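Local coordinates for PilY2 protein (Pseudomonas aeruginosa, PDB 3TDQ), which probably takes part in the assembly of type 4 fimbriae (pili) and belongs to a family assigned to the OB-fold clan, at residues 51-56 with 67-72; 31-36 with 63-68; 12-17 with 25-30. One frame throughout, in Å; residues are numbered along the deposited sequence. Where two conformers were deposited one is given.

Interaction 1. Residues 51-56 with 67-72; sequences SVVSYS and TDIYIH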
ATOM      1  N   SER A  51       2.548  13.439  -4.698  1.00 26.38           N
ATOM      2  CA  SER A  51       2.449  11.989  -4.446  1.00 25.90           C
ATOM      3  C   SER A  51       1.051  11.498  -4.776  1.00 29.30           C
ATOM      4  O   SER A  51       0.060  12.142  -4.404  1.00 28.12           O
ATOM      5  CB  SER A  51       2.779  11.630  -2.995  1.00 27.52           C
ATOM      6  OG  SER A  51       4.099  11.984  -2.625  1.00 34.85           O
ATOM      7  N   VAL A  52       0.969  10.370  -5.490  1.00 25.12           N
ATOM      8  CA  VAL A  52      -0.311   9.758  -5.822  1.00 25.06           C
ATOM      9  C   VAL A  52      -0.494   8.690  -4.749  1.00 27.46           C
ATOM     10  O   VAL A  52       0.411   7.880  -4.556  1.00 25.52           O
ATOM     11  CB  VAL A  52      -0.353   9.222  -7.278  1.00 29.34           C
ATOM     12  CG1 VAL A  52      -1.583   8.347  -7.508  1.00 28.66           C
ATOM     13  CG2 VAL A  52      -0.293  10.368  -8.286  1.00 29.37           C
ATOM     14  N   VAL A  53      -1.610   8.729  -4.005  1.00 23.69           N
ATOM     15  CA  VAL A  53      -1.752   7.836  -2.835  1.00 22.71           C
ATOM     16  C   VAL A  53      -3.064   7.078  -2.735  1.00 27.87           C
ATOM     17  O   VAL A  53      -4.083   7.528  -3.231  1.00 27.31           O
ATOM     18  CB  VAL A  53      -1.573   8.660  -1.529  1.00 24.92           C
ATOM     19  CG1 VAL A  53      -0.110   9.078  -1.322  1.00 23.97           C
ATOM     20  CG2 VAL A  53      -2.530   9.879  -1.480  1.00 24.26           C
ATOM     21  N   SER A  54      -3.009   5.914  -2.065  1.00 26.07           N
ATOM     22  CA  SER A  54      -4.137   5.094  -1.617  1.00 25.13           C
ATOM     23  C   SER A  54      -4.028   5.130  -0.113  1.00 28.83           C
ATOM     24  O   SER A  54      -2.902   5.045   0.403  1.00 25.99           O
ATOM     25  CB  SER A  54      -4.069   3.672  -2.158  1.00 28.07           C
ATOM     26  OG  SER A  54      -4.326   3.685  -3.549  1.00 35.50           O
ATOM     27  N   TYR A  55      -5.142   5.339   0.608  1.00 25.54           N
ATOM     28  CA  TYR A  55      -5.028   5.461   2.066  1.00 24.90           C
ATOM     29  C   TYR A  55      -6.272   4.954   2.768  1.00 29.12           C
ATOM     30  O   TYR A  55      -7.352   4.897   2.175  1.00 27.81           O
ATOM     31  CB  TYR A  55      -4.741   6.935   2.482  1.00 25.38           C
ATOM     32  CG  TYR A  55      -5.714   7.919   1.872  1.00 28.17           C
ATOM     33  CD1 TYR A  55      -6.909   8.237   2.512  1.00 29.56           C
ATOM     34  CD2 TYR A  55      -5.494   8.452   0.602  1.00 29.65           C
ATOM     35  CE1 TYR A  55      -7.843   9.086   1.924  1.00 30.07           C
ATOM     36  CE2 TYR A  55      -6.435   9.283  -0.009  1.00 30.29           C
ATOM     37  CZ  TYR A  55      -7.604   9.600   0.658  1.00 34.85           C
ATOM     38  OH  TYR A  55      -8.528  10.430   0.072  1.00 36.53           O
ATOM     39  N   SER A  56      -6.125   4.626   4.048  1.00 25.70           N
ATOM     40  CA  SER A  56      -7.250   4.189   4.867  1.00 26.25           C
ATOM     41  C   SER A  56      -7.014   4.623   6.291  1.00 29.35           C
ATOM     42  O   SER A  56      -5.883   4.944   6.660  1.00 27.90           O
ATOM     43  CB  SER A  56      -7.453   2.675   4.769  1.00 29.37           C
ATOM     44  OG  SER A  56      -6.294   1.962   5.160  1.00 34.18           O
ATOM     45  N   THR A  67      -4.237   5.775   8.953  1.00 25.03           N
ATOM     46  CA  THR A  67      -3.422   4.788   9.675  1.00 25.62           C
ATOM     47  C   THR A  67      -2.631   3.919   8.697  1.00 28.01           C
ATOM     48  O   THR A  67      -1.779   3.145   9.127  1.00 26.85           O
ATOM     49  CB  THR A  67      -4.298   3.919  10.607  1.00 28.44           C
ATOM     50  OG1 THR A  67      -5.270   3.252   9.808  1.00 30.05           O
ATOM     51  CG2 THR A  67      -4.982   4.740  11.698  1.00 27.91           C
ATOM     52  N   ASP A  68      -2.887   4.069   7.386  1.00 24.89           N
ATOM     53  CA  ASP A  68      -2.218   3.281   6.336  1.00 24.81           C
ATOM     54  C   ASP A  68      -2.200   4.077   5.042  1.00 28.78           C
ATOM     55  O   ASP A  68      -3.260   4.505   4.576  1.00 27.63           O
ATOM     56  CB  ASP A  68      -2.959   1.924   6.127  1.00 27.02           C
ATOM     57  CG  ASP A  68      -2.208   0.879   5.297  1.00 39.32           C
ATOM     58  OD1 ASP A  68      -1.056   1.144   4.903  1.00 41.64           O
ATOM     59  OD2 ASP A  68      -2.770  -0.212   5.065  1.00 40.82           O
ATOM     60  N   ILE A  69      -1.011   4.333   4.481  1.00 24.61           N
ATOM     61  CA  ILE A  69      -0.955   5.100   3.226  1.00 24.45           C
ATOM     62  C   ILE A  69       0.145   4.534   2.318  1.00 27.71           C
ATOM     63  O   ILE A  69       1.252   4.256   2.773  1.00 25.79           O
ATOM     64  CB  ILE A  69      -0.822   6.632   3.478  1.00 26.53           C
ATOM     65  CG1 ILE A  69      -0.922   7.455   2.160  1.00 26.42           C
ATOM     66  CG2 ILE A  69       0.411   6.986   4.336  1.00 25.39           C
ATOM     67  CD1 ILE A  69      -1.294   8.998   2.374  1.00 28.88           C
ATOM     68  N   TYR A  70      -0.184   4.388   1.021  1.00 26.26           N
ATOM     69  CA  TYR A  70       0.708   3.832   0.020  1.00 25.19           C
ATOM     70  C   TYR A  70       0.935   4.839  -1.107  1.00 27.47           C
ATOM     71  O   TYR A  70      -0.021   5.381  -1.650  1.00 26.29           O
ATOM     72  CB  TYR A  70       0.118   2.514  -0.526  1.00 26.28           C
ATOM     73  CG  TYR A  70       0.878   1.905  -1.689  1.00 28.59           C
ATOM     74  CD1 TYR A  70       1.930   1.013  -1.472  1.00 30.93           C
ATOM     75  CD2 TYR A  70       0.493   2.151  -3.007  1.00 28.92           C
ATOM     76  CE1 TYR A  70       2.612   0.422  -2.542  1.00 29.18           C
ATOM     77  CE2 TYR A  70       1.162   1.562  -4.081  1.00 30.14           C
ATOM     78  CZ  TYR A  70       2.225   0.702  -3.845  1.00 34.02           C
ATOM     79  OH  TYR A  70       2.899   0.155  -4.918  1.00 28.67           O
ATOM     80  N   ILE A  71       2.202   5.059  -1.472  1.00 23.94           N
ATOM     81  CA  ILE A  71       2.552   5.963  -2.573  1.00 24.34           C
ATOM     82  C   ILE A  71       2.664   5.131  -3.844  1.00 30.81           C
ATOM     83  O   ILE A  71       3.441   4.180  -3.889  1.00 32.37           O
ATOM     84  CB  ILE A  71       3.851   6.760  -2.259  1.00 27.42           C
ATOM     85  CG1 ILE A  71       3.688   7.632  -0.965  1.00 28.55           C
ATOM     86  CG2 ILE A  71       4.274   7.623  -3.471  1.00 27.17           C
ATOM     87  CD1 ILE A  71       5.051   8.031  -0.255  1.00 35.91           C
ATOM     88  N   HIS A  72       1.868   5.475  -4.860  1.00 29.70           N
ATOM     89  CA  HIS A  72       1.892   4.834  -6.175  1.00 31.08           C
ATOM     90  C   HIS A  72       3.164   5.248  -6.901  1.00 34.30           C
ATOM     91  O   HIS A  72       3.476   6.445  -6.980  1.00 33.53           O
ATOM     92  CB  HIS A  72       0.641   5.205  -6.976  1.00 32.61           C
ATOM     93  CG  HIS A  72      -0.600   4.613  -6.400  1.00 37.53           C
ATOM     94  ND1 HIS A  72      -1.076   3.389  -6.824  1.00 41.61           N
ATOM     95  CD2 HIS A  72      -1.360   5.040  -5.369  1.00 39.81           C
ATOM     96  CE1 HIS A  72      -2.143   3.134  -6.073  1.00 41.00           C
ATOM     97  NE2 HIS A  72      -2.361   4.110  -5.197  1.00 40.41           N
TER
HETATM   98  O   HOH W   1       3.299   9.091  -6.535  1.00 27.23           O
HETATM   99  O   HOH W   2      -6.066   1.528   7.841  1.00 33.93           O

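Interaction 2. Residues 31-36 with 63-68; sequences RLPNST and WSTITD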
ATOM      1  N   ARG A  31      -5.494  13.842   9.387  1.00 24.75           N
ATOM      2  CA  ARG A  31      -4.435  13.752  10.378  0.50 25.03           C
ATOM      3  C   ARG A  31      -3.529  12.615   9.943  1.00 28.94           C
ATOM      4  O   ARG A  31      -4.026  11.542   9.598  1.00 27.79           O
ATOM      5  CB  ARG A  31      -5.001  13.506  11.796  0.50 26.32           C
ATOM      6  CG  ARG A  31      -3.937  13.457  12.909  0.50 30.51           C
ATOM      7  CD  ARG A  31      -3.467  14.847  13.343  0.50 37.21           C
ATOM      8  NE  ARG A  31      -4.587  15.675  13.794  0.50 40.54           N
ATOM      9  CZ  ARG A  31      -4.564  16.996  13.869  0.50 49.23           C
ATOM     10  NH1 ARG A  31      -3.466  17.668  13.548  0.50 39.51           N
ATOM     11  NH2 ARG A  31      -5.639  17.660  14.269  0.50 33.45           N
ATOM     12  N   LEU A  32      -2.218  12.848   9.912  1.00 25.77           N
ATOM     13  CA  LEU A  32      -1.255  11.815   9.557  1.00 24.62           C
ATOM     14  C   LEU A  32      -0.254  11.750  10.734  1.00 27.49           C
ATOM     15  O   LEU A  32       0.723  12.490  10.763  1.00 26.63           O
ATOM     16  CB  LEU A  32      -0.603  12.086   8.194  1.00 24.36           C
ATOM     17  CG  LEU A  32       0.397  11.053   7.655  1.00 26.66           C
ATOM     18  CD1 LEU A  32      -0.147   9.623   7.717  1.00 25.11           C
ATOM     19  CD2 LEU A  32       0.741  11.377   6.220  1.00 24.41           C
ATOM     20  N   PRO A  33      -0.577  10.956  11.777  1.00 25.75           N
ATOM     21  CA  PRO A  33       0.270  10.934  12.983  1.00 25.54           C
ATOM     22  C   PRO A  33       1.585  10.227  12.733  1.00 27.26           C
ATOM     23  O   PRO A  33       1.702   9.470  11.771  1.00 25.34           O
ATOM     24  CB  PRO A  33      -0.597  10.186  14.026  1.00 27.54           C
ATOM     25  CG  PRO A  33      -1.487   9.332  13.238  1.00 31.74           C
ATOM     26  CD  PRO A  33      -1.718  10.031  11.903  1.00 27.37           C
ATOM     27  N   ASN A  34       2.576  10.474  13.602  1.00 23.80           N
ATOM     28  CA  ASN A  34       3.908   9.835  13.499  1.00 24.88           C
ATOM     29  C   ASN A  34       3.820   8.308  13.634  1.00 29.05           C
ATOM     30  O   ASN A  34       4.703   7.618  13.169  1.00 28.81           O
ATOM     31  CB  ASN A  34       4.840  10.392  14.603  1.00 24.27           C
ATOM     32  CG  ASN A  34       5.158  11.875  14.495  1.00 34.72           C
ATOM     33  OD1 ASN A  34       4.890  12.542  13.462  1.00 28.56           O
ATOM     34  ND2 ASN A  34       5.694  12.430  15.589  1.00 26.28           N
ATOM     35  N   SER A  35       2.737   7.793  14.265  1.00 27.20           N
ATOM     36  CA  SER A  35       2.500   6.360  14.470  1.00 27.57           C
ATOM     37  C   SER A  35       2.120   5.638  13.157  1.00 31.18           C
ATOM     38  O   SER A  35       2.166   4.417  13.137  1.00 32.36           O
ATOM     39  CB  SER A  35       1.436   6.145  15.550  1.00 29.45           C
ATOM     40  OG  SER A  35       0.208   6.759  15.189  1.00 35.18           O
ATOM     41  N   THR A  36       1.797   6.368  12.053  1.00 26.84           N
ATOM     42  CA  THR A  36       1.531   5.742  10.738  1.00 25.78           C
ATOM     43  C   THR A  36       2.902   5.590  10.133  1.00 29.97           C
ATOM     44  O   THR A  36       3.494   6.571   9.640  1.00 29.45           O
ATOM     45  CB  THR A  36       0.543   6.571   9.923  1.00 26.38           C
ATOM     46  OG1 THR A  36      -0.642   6.665  10.717  1.00 25.01           O
ATOM     47  CG2 THR A  36       0.250   5.957   8.529  1.00 24.35           C
ATOM     48  N   TRP A  63      -9.990  16.123  12.412  1.00 29.71           N
ATOM     49  CA  TRP A  63      -9.668  15.503  11.132  1.00 29.26           C
ATOM     50  C   TRP A  63      -9.608  14.010  11.264  1.00 32.95           C
ATOM     51  O   TRP A  63      -9.114  13.515  12.284  1.00 33.41           O
ATOM     52  CB  TRP A  63      -8.323  16.046  10.583  1.00 28.34           C
ATOM     53  CG  TRP A  63      -8.237  17.552  10.613  1.00 29.66           C
ATOM     54  CD1 TRP A  63      -7.577  18.320  11.527  1.00 32.75           C
ATOM     55  CD2 TRP A  63      -8.952  18.462   9.765  1.00 30.03           C
ATOM     56  NE1 TRP A  63      -7.794  19.660  11.267  1.00 33.02           N
ATOM     57  CE2 TRP A  63      -8.625  19.772  10.179  1.00 34.65           C
ATOM     58  CE3 TRP A  63      -9.868  18.296   8.712  1.00 31.96           C
ATOM     59  CZ2 TRP A  63      -9.152  20.909   9.553  1.00 34.85           C
ATOM     60  CZ3 TRP A  63     -10.349  19.419   8.061  1.00 34.06           C
ATOM     61  CH2 TRP A  63     -10.026  20.707   8.506  1.00 35.18           C
ATOM     62  N   SER A  64     -10.054  13.278  10.219  1.00 28.30           N
ATOM     63  CA  SER A  64      -9.979  11.809  10.238  1.00 27.20           C
ATOM     64  C   SER A  64      -8.524  11.386  10.110  1.00 28.87           C
ATOM     65  O   SER A  64      -7.712  12.122   9.540  1.00 27.86           O
ATOM     66  CB  SER A  64     -10.856  11.193   9.162  1.00 31.10           C
ATOM     67  OG  SER A  64     -12.199  11.285   9.630  1.00 31.42           O
ATOM     68  N   THR A  65      -8.177  10.251  10.737  1.00 24.60           N
ATOM     69  CA  THR A  65      -6.803   9.801  10.889  1.00 23.77           C
ATOM     70  C   THR A  65      -6.428   8.721   9.891  1.00 27.05           C
ATOM     71  O   THR A  65      -7.046   7.660   9.875  1.00 26.31           O
ATOM     72  CB  THR A  65      -6.606   9.300  12.339  1.00 29.05           C
ATOM     73  OG1 THR A  65      -6.944  10.356  13.226  1.00 28.96           O
ATOM     74  CG2 THR A  65      -5.169   8.871  12.636  1.00 24.57           C
ATOM     75  N   ILE A  66      -5.381   8.982   9.095  1.00 23.79           N
ATOM     76  CA  ILE A  66      -4.857   8.002   8.146  1.00 23.56           C
ATOM     77  C   ILE A  66      -3.918   7.082   8.930  1.00 27.13           C
ATOM     78  O   ILE A  66      -2.932   7.556   9.514  1.00 24.97           O
ATOM     79  CB  ILE A  66      -4.172   8.674   6.916  1.00 26.42           C
ATOM     80  CG1 ILE A  66      -5.225   9.358   6.003  1.00 26.12           C
ATOM     81  CG2 ILE A  66      -3.343   7.625   6.130  1.00 26.06           C
ATOM     82  CD1 ILE A  66      -4.645  10.240   4.868  1.00 26.72           C
ATOM     83  N   THR A  67      -4.237   5.775   8.953  1.00 25.03           N
ATOM     84  CA  THR A  67      -3.422   4.788   9.675  1.00 25.62           C
ATOM     85  C   THR A  67      -2.631   3.919   8.697  1.00 28.01           C
ATOM     86  O   THR A  67      -1.779   3.145   9.127  1.00 26.85           O
ATOM     87  CB  THR A  67      -4.298   3.919  10.607  1.00 28.44           C
ATOM     88  OG1 THR A  67      -5.270   3.252   9.808  1.00 30.05           O
ATOM     89  CG2 THR A  67      -4.982   4.740  11.698  1.00 27.91           C
ATOM     90  N   ASP A  68      -2.887   4.069   7.386  1.00 24.89           N
ATOM     91  CA  ASP A  68      -2.218   3.281   6.336  1.00 24.81           C
ATOM     92  C   ASP A  68      -2.200   4.077   5.042  1.00 28.78           C
ATOM     93  O   ASP A  68      -3.260   4.505   4.576  1.00 27.63           O
ATOM     94  CB  ASP A  68      -2.959   1.924   6.127  1.00 27.02           C
ATOM     95  CG  ASP A  68      -2.208   0.879   5.297  1.00 39.32           C
ATOM     96  OD1 ASP A  68      -1.056   1.144   4.903  1.00 41.64           O
ATOM     97  OD2 ASP A  68      -2.770  -0.212   5.065  1.00 40.82           O
TER
HETATM   98  O   HOH W   3      -7.719  15.045  14.213  1.00 36.48           O

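Interaction 3. Residues 12-17 with 25-30; sequences VVFEVQ and IDHRLY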
ATOM      1  N   VAL A  12      -4.341  12.632  -4.811  1.00 25.73           N
ATOM      2  CA  VAL A  12      -3.055  13.298  -5.006  1.00 24.40           C
ATOM      3  C   VAL A  12      -2.790  14.195  -3.801  1.00 27.58           C
ATOM      4  O   VAL A  12      -3.664  14.967  -3.415  1.00 25.93           O
ATOM      5  CB  VAL A  12      -3.023  14.109  -6.349  1.00 27.46           C
ATOM      6  CG1 VAL A  12      -1.675  14.803  -6.552  1.00 26.98           C
ATOM      7  CG2 VAL A  12      -3.358  13.224  -7.562  1.00 26.71           C
ATOM      8  N   VAL A  13      -1.581  14.112  -3.230  1.00 25.33           N
ATOM      9  CA  VAL A  13      -1.170  14.986  -2.127  1.00 24.80           C
ATOM     10  C   VAL A  13      -0.875  16.381  -2.715  1.00 29.71           C
ATOM     11  O   VAL A  13      -0.125  16.495  -3.683  1.00 29.39           O
ATOM     12  CB  VAL A  13       0.064  14.414  -1.348  1.00 27.75           C
ATOM     13  CG1 VAL A  13       0.529  15.378  -0.256  1.00 27.08           C
ATOM     14  CG2 VAL A  13      -0.231  13.033  -0.750  1.00 26.83           C
ATOM     15  N   PHE A  14      -1.456  17.432  -2.141  1.00 27.82           N
ATOM     16  CA  PHE A  14      -1.196  18.803  -2.586  1.00 27.39           C
ATOM     17  C   PHE A  14      -0.241  19.518  -1.621  1.00 32.79           C
ATOM     18  O   PHE A  14       0.567  20.335  -2.055  1.00 33.66           O
ATOM     19  CB  PHE A  14      -2.507  19.590  -2.730  1.00 29.06           C
ATOM     20  CG  PHE A  14      -3.212  19.279  -4.035  1.00 30.52           C
ATOM     21  CD1 PHE A  14      -3.925  18.094  -4.196  1.00 33.13           C
ATOM     22  CD2 PHE A  14      -3.166  20.173  -5.101  1.00 33.22           C
ATOM     23  CE1 PHE A  14      -4.559  17.798  -5.408  1.00 33.70           C
ATOM     24  CE2 PHE A  14      -3.814  19.882  -6.305  1.00 35.54           C
ATOM     25  CZ  PHE A  14      -4.497  18.691  -6.450  1.00 32.72           C
ATOM     26  N   GLU A  15      -0.283  19.163  -0.342  1.00 28.25           N
ATOM     27  CA  GLU A  15       0.572  19.742   0.698  1.00 28.02           C
ATOM     28  C   GLU A  15       0.676  18.820   1.881  1.00 30.03           C
ATOM     29  O   GLU A  15      -0.202  17.985   2.112  1.00 27.83           O
ATOM     30  CB  GLU A  15       0.027  21.113   1.196  1.00 29.84           C
ATOM     31  CG  GLU A  15       0.477  22.336   0.415  1.00 45.97           C
ATOM     32  CD  GLU A  15       1.952  22.457   0.055  1.00 72.08           C
ATOM     33  OE1 GLU A  15       2.823  22.080   0.879  1.00 57.54           O
ATOM     34  OE2 GLU A  15       2.232  22.929  -1.072  1.00 66.72           O
ATOM     35  N   VAL A  16       1.752  19.003   2.653  1.00 28.32           N
ATOM     36  CA  VAL A  16       2.046  18.284   3.881  1.00 28.75           C
ATOM     37  C   VAL A  16       2.485  19.317   4.912  1.00 32.79           C
ATOM     38  O   VAL A  16       3.372  20.140   4.626  1.00 31.11           O
ATOM     39  CB  VAL A  16       3.123  17.180   3.717  1.00 33.87           C
ATOM     40  CG1 VAL A  16       3.218  16.322   4.981  1.00 33.60           C
ATOM     41  CG2 VAL A  16       2.859  16.311   2.494  1.00 33.54           C
ATOM     42  N   GLN A  17       1.878  19.271   6.100  1.00 28.10           N
ATOM     43  CA  GLN A  17       2.263  20.154   7.198  1.00 29.81           C
ATOM     44  C   GLN A  17       2.778  19.262   8.318  1.00 30.64           C
ATOM     45  O   GLN A  17       1.994  18.792   9.140  1.00 28.01           O
ATOM     46  CB  GLN A  17       1.066  21.020   7.632  1.00 32.43           C
ATOM     47  CG  GLN A  17       1.512  22.359   8.133  1.00 54.82           C
ATOM     48  CD  GLN A  17       0.513  23.434   7.814  1.00 81.43           C
ATOM     49  OE1 GLN A  17      -0.491  23.575   8.512  1.00 77.86           O
ATOM     50  NE2 GLN A  17       0.846  24.310   6.886  1.00 76.70           N
ATOM     51  N   ILE A  25      -4.935  16.103   0.760  1.00 25.20           N
ATOM     52  CA  ILE A  25      -5.171  15.202  -0.374  1.00 24.96           C
ATOM     53  C   ILE A  25      -6.427  15.688  -1.090  1.00 28.87           C
ATOM     54  O   ILE A  25      -7.505  15.704  -0.480  1.00 27.70           O
ATOM     55  CB  ILE A  25      -5.298  13.704   0.082  1.00 26.76           C
ATOM     56  CG1 ILE A  25      -4.023  13.234   0.830  1.00 26.27           C
ATOM     57  CG2 ILE A  25      -5.600  12.777  -1.119  1.00 27.13           C
ATOM     58  CD1 ILE A  25      -4.204  11.922   1.596  1.00 26.37           C
ATOM     59  N   ASP A  26      -6.287  16.110  -2.374  1.00 26.69           N
ATOM     60  CA  ASP A  26      -7.412  16.619  -3.192  1.00 26.87           C
ATOM     61  C   ASP A  26      -8.192  17.731  -2.441  1.00 32.11           C
ATOM     62  O   ASP A  26      -9.420  17.795  -2.531  1.00 31.73           O
ATOM     63  CB  ASP A  26      -8.377  15.484  -3.620  1.00 28.36           C
ATOM     64  CG  ASP A  26      -7.770  14.354  -4.467  1.00 38.14           C
ATOM     65  OD1 ASP A  26      -6.691  14.564  -5.060  1.00 36.82           O
ATOM     66  OD2 ASP A  26      -8.400  13.274  -4.553  1.00 44.45           O
ATOM     67  N   HIS A  27      -7.463  18.602  -1.706  1.00 27.80           N
ATOM     68  CA  HIS A  27      -7.995  19.771  -0.979  1.00 28.14           C
ATOM     69  C   HIS A  27      -8.831  19.404   0.251  1.00 29.41           C
ATOM     70  O   HIS A  27      -9.508  20.275   0.793  1.00 28.69           O
ATOM     71  CB  HIS A  27      -8.773  20.728  -1.918  1.00 29.73           C
ATOM     72  CG  HIS A  27      -8.095  20.905  -3.238  1.00 34.00           C
ATOM     73  ND1 HIS A  27      -6.856  21.522  -3.336  1.00 36.19           N
ATOM     74  CD2 HIS A  27      -8.462  20.460  -4.464  1.00 36.60           C
ATOM     75  CE1 HIS A  27      -6.526  21.461  -4.617  1.00 36.31           C
ATOM     76  NE2 HIS A  27      -7.468  20.836  -5.335  1.00 36.88           N
ATOM     77  N   ARG A  28      -8.764  18.142   0.705  1.00 25.99           N
ATOM     78  CA  ARG A  28      -9.353  17.695   1.981  1.00 26.00           C
ATOM     79  C   ARG A  28      -8.199  17.501   2.964  1.00 29.50           C
ATOM     80  O   ARG A  28      -7.084  17.213   2.523  1.00 29.79           O
ATOM     81  CB  ARG A  28     -10.174  16.400   1.833  1.00 24.32           C
ATOM     82  CG  ARG A  28     -11.571  16.587   1.230  1.00 32.45           C
ATOM     83  CD  ARG A  28     -11.544  16.684  -0.278  1.00 43.49           C
ATOM     84  NE  ARG A  28     -12.882  16.874  -0.839  1.00 46.72           N
ATOM     85  CZ  ARG A  28     -13.128  17.150  -2.113  1.00 54.16           C
ATOM     86  NH1 ARG A  28     -12.125  17.301  -2.974  1.00 39.55           N
ATOM     87  NH2 ARG A  28     -14.375  17.308  -2.534  1.00 40.56           N
ATOM     88  N   LEU A  29      -8.439  17.645   4.267  1.00 25.06           N
ATOM     89  CA  LEU A  29      -7.368  17.479   5.267  1.00 24.24           C
ATOM     90  C   LEU A  29      -7.575  16.252   6.118  1.00 29.20           C
ATOM     91  O   LEU A  29      -8.706  15.909   6.486  1.00 26.17           O
ATOM     92  CB  LEU A  29      -7.273  18.702   6.194  1.00 25.14           C
ATOM     93  CG  LEU A  29      -6.796  20.004   5.541  1.00 29.11           C
ATOM     94  CD1 LEU A  29      -6.938  21.128   6.488  1.00 29.60           C
ATOM     95  CD2 LEU A  29      -5.321  19.912   5.121  1.00 27.80           C
ATOM     96  N   TYR A  30      -6.449  15.577   6.414  1.00 25.55           N
ATOM     97  CA  TYR A  30      -6.421  14.395   7.230  1.00 24.78           C
ATOM     98  C   TYR A  30      -5.311  14.487   8.232  1.00 29.06           C
ATOM     99  O   TYR A  30      -4.274  15.090   7.938  1.00 28.32           O
ATOM    100  CB  TYR A  30      -6.148  13.140   6.349  1.00 25.24           C
ATOM    101  CG  TYR A  30      -7.174  12.911   5.268  1.00 25.45           C
ATOM    102  CD1 TYR A  30      -7.052  13.530   4.022  1.00 25.55           C
ATOM    103  CD2 TYR A  30      -8.291  12.106   5.498  1.00 26.17           C
ATOM    104  CE1 TYR A  30      -8.016  13.363   3.032  1.00 27.16           C
ATOM    105  CE2 TYR A  30      -9.256  11.919   4.504  1.00 27.84           C
ATOM    106  CZ  TYR A  30      -9.108  12.547   3.270  1.00 33.70           C
ATOM    107  OH  TYR A  30     -10.034  12.404   2.270  1.00 36.72           O
TER

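Interaction 1. Residues 51-56 with 67-72
Ser54 and His72 meet through their side chains at one end of an antiparallel strand pair: OG of Ser54 lies 2.6 Å from NE2 of His72. The hydroxyl sits at the edge of the imidazole, in its plane, so a ring nitrogen and not the ring face takes part in this short hydrogen bond, in which either partner could donate. With CG beside the backbone N (chi1 -68°), the His72 ring turns its edge to the neighbouring strand, and CD2 of Tyr70 covers one imidazole face above its centre. Next to the ring, His72 N donates to Val52 O (2.8 Å), an oxygen near the ring plane at its edge, while water 1 links Val52 N to His72 O.

The ladder then continues with Ser54 and Tyr70, a hydrogen-bonded pair joined twice, the Tyr70 N to Ser54 O bond measuring 2.9 Å. At the far end Ser56 O accepts from both Thr67 N (2.9 Å) and Asp68 N (3.2 Å), which defines a classic beta bulge; water 2 joins OG of Ser56 to OG1 of Thr67, and the same Ser56 OG hydrogen-bonds Lys73 NZ of the second subunit.

Apolar groups occupy the other face. Ile69, with CG1 anti to its backbone N (chi1 -174°), raises that branch from the sheet: its CG1 is 3.9 Å from CB of Tyr55 and its CD1 slants to within 3.9 Å of CG1 of Val53.

On the polar face, Asp68 forms salt bridges with Arg38 and with Lys73 of the second subunit, and Tyr70 OH bonds Glu8 of that subunit, so this face belongs to the dimer interface. The two segments, running at 160° to each other, form the hairpin of strands 52-58 and 65-71; strand 6-17 pairs with the other edge of 52-58, and Ile25 of strand 22-25 packs against Val53 and Tyr55.

Interaction 2. Residues 31-36 with 63-68
Arg31 and Thr65 face each other with CA atoms 4.6 Å apart, flanked by two backbone bonds: Arg31 N gives its hydrogen to Ser64 O (2.8 Å), and Ile66 N gives its own to Arg31 O (2.9 Å). One residue thus bonds to both neighbours of its counterpart, the pattern of a parallel bridge, and the bridge is a single one. Beyond it the chain folds into a type I turn from Pro33 to Thr36, which brings Thr36 back to the strand.

There OG1 of Thr36, beside its own backbone N (chi1 -58°), donates to Ile66 O at 2.7 Å, in the carbonyl plane and on a lone pair. CD of Pro33 rests 3.7 Å from CG2 of Thr65, and CD1 of Leu32 meets CG2 of Ile66 at 4.1 Å. Arg31 was modelled in two conformers, so its side-chain contact with Trp63 is tentative: in one of them NH2 lies at the indole edge, 3.4 Å from CD1 of Trp63, with guanidinium and ring planes 69° apart, and NE donates to water 3, which also accepts from Trp63 N.

A short parallel junction between strands 28-31 and 65-71, the outer strands of the antiparallel sheet, is how an OB-fold barrel closes, consistent with the family's clan.

Interaction 3. Residues 12-17 with 25-30
Val12 and Asp26 are joined by two hydrogen bonds. Asp26 N donates to Val12 O (3.0 Å), nearly in line with the carbonyl, and Val12 N donates to OD1 of Asp26 (3.1 Å). CG of Asp26, beside its backbone N (chi1 -60°), carries OD1 back to Val12 N, which meets the carboxylate from above, 43° out of its plane; the side chain takes up an N-H where the partner backbone has already turned away. That departure is a type I' turn from Ile25 to Arg28, closed by backbone bonds in both directions between these two residues; NH1 of Arg28 also grips Asp26 O, at 2.8 Å and close to the guanidinium plane.

Aromatic contact comes from Phe14 and His27. CE1 of His27 stands over one face of the phenyl ring, displaced toward its rim and 3.6 Å from CE2 of Phe14. Ring centroids are 4.3 Å apart and the planes inclined by 44°, an oblique pairing at an exposed position.

Among apolar groups, CG2 of Val13 approaches CG1 of Ile25 at 4.1 Å. This non-hydrogen-bonded pair faces inward onto Val53 of strand 52-58. Just beyond, Phe14 and Glu15 both face Asp24 in a classic beta bulge, while strand 22-25 lies between strands 6-17 and 28-31.

How the interactions relate
The centre of interaction 1 lies about 2 Å from the centre of the chain, those of the other two about 9 Å. It is the most extensively hydrogen-bonded and has one polar face turned to the second subunit. Interaction 2 shares Thr67 and Asp68 with it and uses the same strand 65-71, but joins it to the end of strand 28-31 by a single bridge and to the following loop by a threonine hydroxyl. Interaction 3 touches no other chain of the assembly and is the most exposed, relying on a carboxylate and an oblique aromatic pair. Their apolar sides converge: CD1 of Ile66 packs on CD1 of Ile25 and on the Tyr55 ring, and Ser51 O probably bonds Val13 N, linking 51-56 to 12-17.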